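Local atomic coordinates of multidrug resistance protein (Vibrio cholerae, PDB entry 1YC9), a protein that belongs to the outer membrane factor family and probably forms the trimeric outer membrane exit duct of a multidrug efflux system. Residues L141-A152 with F423-G434. The protein carries 1 engineered substitution. Numbering follows the deposited sequence.
Sequences LMISTSIANAYA and FSLDLALIHALG
L427 of helix 398-433 packs against segment 141-152, which runs nearly antiparallel to its own segment, its two methyls meeting different partners. L427 CD2 lies 3.6 Å from A148 CB, while CD1 sits against A148 O and N149 OD1. L427 CD1 also lies over one face of the F423 ring, 3.9 Å above its plane and offset toward the rim. F423 has CG anti to the backbone N (chi1 -178°), which carries the ring toward A152; A152 CB meets F423 CD2 at 3.6 Å. Y30 packs against the same ring edge-to-face.

One turn beyond L427, H431 swings across to T145 and L141. T145 OG1 approaches the imidazole edge near its plane, 3.5 Å from H431 CD2; L141 CD1 makes an off-centre CH-pi contact with the ring. The T145 hydroxyl turns back along its own helix and donates to L141 O at 2.7 Å, arriving from the opposite face of that carbonyl to T145 N. L141 CG finishes the row beside G434 O, where positive phi at G434 closes the helix in a Schellman motif.

N149 slides past L427 in the opposite sense, and its amide works through water. OD1 accepts from two waters, one also donating to S424 O and the other paired with S424 OG; ND2 donates to a third, which bonds weakly to L427 O.

No direct hydrogen bond links the two segments, so this part of the alpha-helical barrel of an outer membrane factor is joined here mostly by apolar and CH-pi packing, with waters bridging N149 to S424 and L427 on one flank.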
loop_
_atom_site.group_PDB
_atom_site.type_symbol
_atom_site.label_atom_id
_atom_site.label_comp_id
_atom_site.label_asym_id
_atom_site.label_seq_id
_atom_site.Cartn_x
_atom_site.Cartn_y
_atom_site.Cartn_z
ATOM N N LEU A 141 -18.935 -2.198 -5.314
ATOM C CA LEU A 141 -19.124 -0.898 -4.680
ATOM C C LEU A 141 -17.957 0.031 -4.946
ATOM O O LEU A 141 -18.142 1.222 -5.172
ATOM C CB LEU A 141 -19.302 -1.069 -3.173
ATOM C CG LEU A 141 -20.194 -0.177 -2.296
ATOM C CD1 LEU A 141 -19.420 0.459 -1.128
ATOM C CD2 LEU A 141 -21.117 0.806 -3.035
ATOM N N MET A 142 -16.746 -0.517 -4.913
ATOM C CA MET A 142 -15.542 0.280 -5.121
ATOM C C MET A 142 -15.467 0.792 -6.556
ATOM O O MET A 142 -14.993 1.900 -6.808
ATOM C CB MET A 142 -14.293 -0.541 -4.791
ATOM C CG MET A 142 -12.986 0.184 -5.060
ATOM S SD MET A 142 -11.544 -0.761 -4.528
ATOM C CE MET A 142 -11.715 -2.232 -5.534
ATOM N N ILE A 143 -15.941 -0.024 -7.491
ATOM C CA ILE A 143 -16.023 0.372 -8.896
ATOM C C ILE A 143 -17.061 1.468 -9.124
ATOM O O ILE A 143 -16.774 2.522 -9.712
ATOM C CB ILE A 143 -16.315 -0.859 -9.790
ATOM C CG1 ILE A 143 -15.105 -1.806 -9.783
ATOM C CG2 ILE A 143 -16.589 -0.473 -11.223
ATOM C CD1 ILE A 143 -15.418 -3.189 -10.298
ATOM N N SER A 144 -18.276 1.239 -8.639
ATOM C CA SER A 144 -19.332 2.177 -8.935
ATOM C C SER A 144 -19.089 3.494 -8.208
ATOM O O SER A 144 -19.286 4.541 -8.787
ATOM C CB SER A 144 -20.692 1.572 -8.548
ATOM O OG SER A 144 -20.659 1.232 -7.189
ATOM N N THR A 145 -18.652 3.464 -6.955
ATOM C CA THR A 145 -18.432 4.683 -6.217
ATOM C C THR A 145 -17.202 5.425 -6.762
ATOM O O THR A 145 -17.198 6.648 -6.717
ATOM C CB THR A 145 -18.304 4.506 -4.715
ATOM O OG1 THR A 145 -17.183 3.664 -4.387
ATOM C CG2 THR A 145 -19.508 3.840 -4.148
ATOM N N SER A 146 -16.177 4.710 -7.239
ATOM C CA SER A 146 -14.996 5.401 -7.774
ATOM C C SER A 146 -15.388 6.207 -9.015
ATOM O O SER A 146 -15.035 7.358 -9.122
ATOM C CB SER A 146 -13.841 4.433 -8.036
ATOM O OG SER A 146 -14.156 3.623 -9.134
ATOM N N ILE A 147 -16.224 5.622 -9.879
ATOM C CA ILE A 147 -16.801 6.300 -11.010
ATOM C C ILE A 147 -17.708 7.467 -10.625
ATOM O O ILE A 147 -17.538 8.577 -11.114
ATOM C CB ILE A 147 -17.541 5.289 -11.960
ATOM C CG1 ILE A 147 -16.571 4.309 -12.580
ATOM C CG2 ILE A 147 -18.314 6.053 -13.025
ATOM C CD1 ILE A 147 -17.223 3.051 -13.051
ATOM N N ALA A 148 -18.645 7.264 -9.692
ATOM C CA ALA A 148 -19.520 8.337 -9.255
ATOM C C ALA A 148 -18.762 9.513 -8.645
ATOM O O ALA A 148 -19.100 10.660 -8.893
ATOM C CB ALA A 148 -20.532 7.807 -8.258
ATOM N N ASN A 149 -17.741 9.235 -7.824
ATOM C CA ASN A 149 -16.909 10.281 -7.225
ATOM C C ASN A 149 -16.086 11.054 -8.264
ATOM O O ASN A 149 -16.033 12.285 -8.178
ATOM C CB ASN A 149 -16.042 9.768 -6.089
ATOM C CG ASN A 149 -16.847 9.551 -4.806
ATOM O OD1 ASN A 149 -17.467 10.451 -4.285
ATOM N ND2 ASN A 149 -16.837 8.346 -4.328
ATOM N N ALA A 150 -15.600 10.349 -9.283
ATOM C CA ALA A 150 -14.892 10.992 -10.380
ATOM C C ALA A 150 -15.870 11.878 -11.183
ATOM O O ALA A 150 -15.536 13.002 -11.561
ATOM C CB ALA A 150 -14.173 9.987 -11.221
ATOM N N TYR A 151 -17.118 11.413 -11.285
ATOM C CA TYR A 151 -18.185 12.129 -11.940
ATOM C C TYR A 151 -18.607 13.375 -11.179
ATOM O O TYR A 151 -18.829 14.429 -11.782
ATOM C CB TYR A 151 -19.363 11.181 -12.181
ATOM C CG TYR A 151 -20.298 11.592 -13.296
ATOM C CD1 TYR A 151 -19.941 11.432 -14.625
ATOM C CD2 TYR A 151 -21.561 12.105 -13.004
ATOM C CE1 TYR A 151 -20.799 11.796 -15.652
ATOM C CE2 TYR A 151 -22.426 12.446 -14.006
ATOM C CZ TYR A 151 -22.045 12.297 -15.322
ATOM O OH TYR A 151 -22.906 12.650 -16.298
ATOM N N ALA A 152 -18.667 13.272 -9.853
ATOM C CA ALA A 152 -18.914 14.377 -8.991
ATOM C C ALA A 152 -17.911 15.488 -9.223
ATOM O O ALA A 152 -18.273 16.659 -9.267
ATOM C CB ALA A 152 -18.891 13.969 -7.533
ATOM N N PHE A 423 -23.664 16.499 -3.449
ATOM C CA PHE A 423 -23.603 15.283 -4.228
ATOM C C PHE A 423 -22.551 14.333 -3.648
ATOM O O PHE A 423 -22.851 13.167 -3.417
ATOM C CB PHE A 423 -23.337 15.614 -5.679
ATOM C CG PHE A 423 -23.302 14.424 -6.632
ATOM C CD1 PHE A 423 -24.053 13.271 -6.438
ATOM C CD2 PHE A 423 -22.486 14.485 -7.747
ATOM C CE1 PHE A 423 -24.033 12.237 -7.370
ATOM C CE2 PHE A 423 -22.423 13.444 -8.674
ATOM C CZ PHE A 423 -23.185 12.290 -8.472
ATOM N N SER A 424 -21.355 14.855 -3.350
ATOM C CA SER A 424 -20.295 14.062 -2.780
ATOM C C SER A 424 -20.679 13.404 -1.492
ATOM O O SER A 424 -20.332 12.234 -1.281
ATOM C CB SER A 424 -19.032 14.914 -2.598
ATOM O OG SER A 424 -18.508 15.200 -3.906
ATOM N N LEU A 425 -21.382 14.136 -0.643
ATOM C CA LEU A 425 -21.859 13.603 0.638
ATOM C C LEU A 425 -22.918 12.535 0.471
ATOM O O LEU A 425 -23.009 11.605 1.300
ATOM C CB LEU A 425 -22.336 14.701 1.576
ATOM C CG LEU A 425 -21.167 15.490 2.160
ATOM C CD1 LEU A 425 -21.711 16.673 2.948
ATOM C CD2 LEU A 425 -20.227 14.579 3.009
ATOM N N ASP A 426 -23.749 12.671 -0.552
ATOM C CA ASP A 426 -24.741 11.643 -0.807
ATOM C C ASP A 426 -24.000 10.384 -1.198
ATOM O O ASP A 426 -24.333 9.281 -0.770
ATOM C CB ASP A 426 -25.747 12.073 -1.884
ATOM C CG ASP A 426 -27.027 11.258 -1.814
ATOM O OD1 ASP A 426 -27.649 11.267 -0.733
ATOM O OD2 ASP A 426 -27.429 10.561 -2.757
ATOM N N LEU A 427 -22.996 10.516 -2.071
ATOM C CA LEU A 427 -22.192 9.376 -2.430
ATOM C C LEU A 427 -21.424 8.800 -1.249
ATOM O O LEU A 427 -21.274 7.595 -1.147
ATOM C CB LEU A 427 -21.238 9.719 -3.589
ATOM C CG LEU A 427 -21.854 10.188 -4.899
ATOM C CD1 LEU A 427 -20.706 10.712 -5.848
ATOM C CD2 LEU A 427 -22.591 9.043 -5.580
ATOM N N ALA A 428 -20.925 9.646 -0.354
ATOM C CA ALA A 428 -20.215 9.205 0.841
ATOM C C ALA A 428 -21.139 8.386 1.761
ATOM O O ALA A 428 -20.728 7.432 2.422
ATOM C CB ALA A 428 -19.723 10.366 1.594
ATOM N N LEU A 429 -22.407 8.747 1.770
ATOM C CA LEU A 429 -23.373 8.007 2.573
ATOM C C LEU A 429 -23.562 6.623 1.973
ATOM O O LEU A 429 -23.653 5.636 2.704
ATOM C CB LEU A 429 -24.720 8.755 2.619
ATOM C CG LEU A 429 -25.892 8.033 3.342
ATOM C CD1 LEU A 429 -25.562 7.894 4.797
ATOM C CD2 LEU A 429 -27.174 8.867 3.159
ATOM N N ILE A 430 -23.709 6.552 0.655
ATOM C CA ILE A 430 -23.927 5.299 0.004
ATOM C C ILE A 430 -22.741 4.401 0.270
ATOM O O ILE A 430 -22.891 3.249 0.639
ATOM C CB ILE A 430 -24.157 5.503 -1.489
ATOM C CG1 ILE A 430 -25.561 6.087 -1.697
ATOM C CG2 ILE A 430 -24.007 4.245 -2.232
ATOM C CD1 ILE A 430 -25.889 6.454 -3.087
ATOM N N HIS A 431 -21.541 4.959 0.142
ATOM C CA HIS A 431 -20.326 4.199 0.448
ATOM C C HIS A 431 -20.268 3.732 1.909
ATOM O O HIS A 431 -19.941 2.566 2.196
ATOM C CB HIS A 431 -19.109 5.003 0.038
ATOM C CG HIS A 431 -17.859 4.215 0.083
ATOM N ND1 HIS A 431 -17.179 3.996 1.256
ATOM C CD2 HIS A 431 -17.203 3.528 -0.881
ATOM C CE1 HIS A 431 -16.129 3.238 1.007
ATOM N NE2 HIS A 431 -16.128 2.934 -0.283
ATOM N N ALA A 432 -20.641 4.596 2.829
ATOM C CA ALA A 432 -20.538 4.325 4.255
ATOM C C ALA A 432 -21.529 3.255 4.658
ATOM O O ALA A 432 -21.264 2.467 5.553
ATOM C CB ALA A 432 -20.775 5.562 5.049
ATOM N N LEU A 433 -22.674 3.212 3.979
ATOM C CA LEU A 433 -23.683 2.194 4.250
ATOM C C LEU A 433 -23.355 0.888 3.532
ATOM O O LEU A 433 -23.925 -0.126 3.832
ATOM C CB LEU A 433 -25.092 2.692 3.879
ATOM C CG LEU A 433 -25.530 3.954 4.601
ATOM C CD1 LEU A 433 -26.905 4.422 4.069
ATOM C CD2 LEU A 433 -25.591 3.712 6.082
ATOM N N GLY A 434 -22.422 0.909 2.592
ATOM C CA GLY A 434 -21.994 -0.291 1.894
ATOM C C GLY A 434 -22.862 -0.596 0.696
ATOM O O GLY A 434 -22.867 -1.714 0.209
HETATM O O HOH W 1 -17.947 10.993 -1.849
HETATM O O HOH W 2 -17.151 13.110 -4.714
HETATM O O HOH W 3 -18.469 7.321 -2.337
#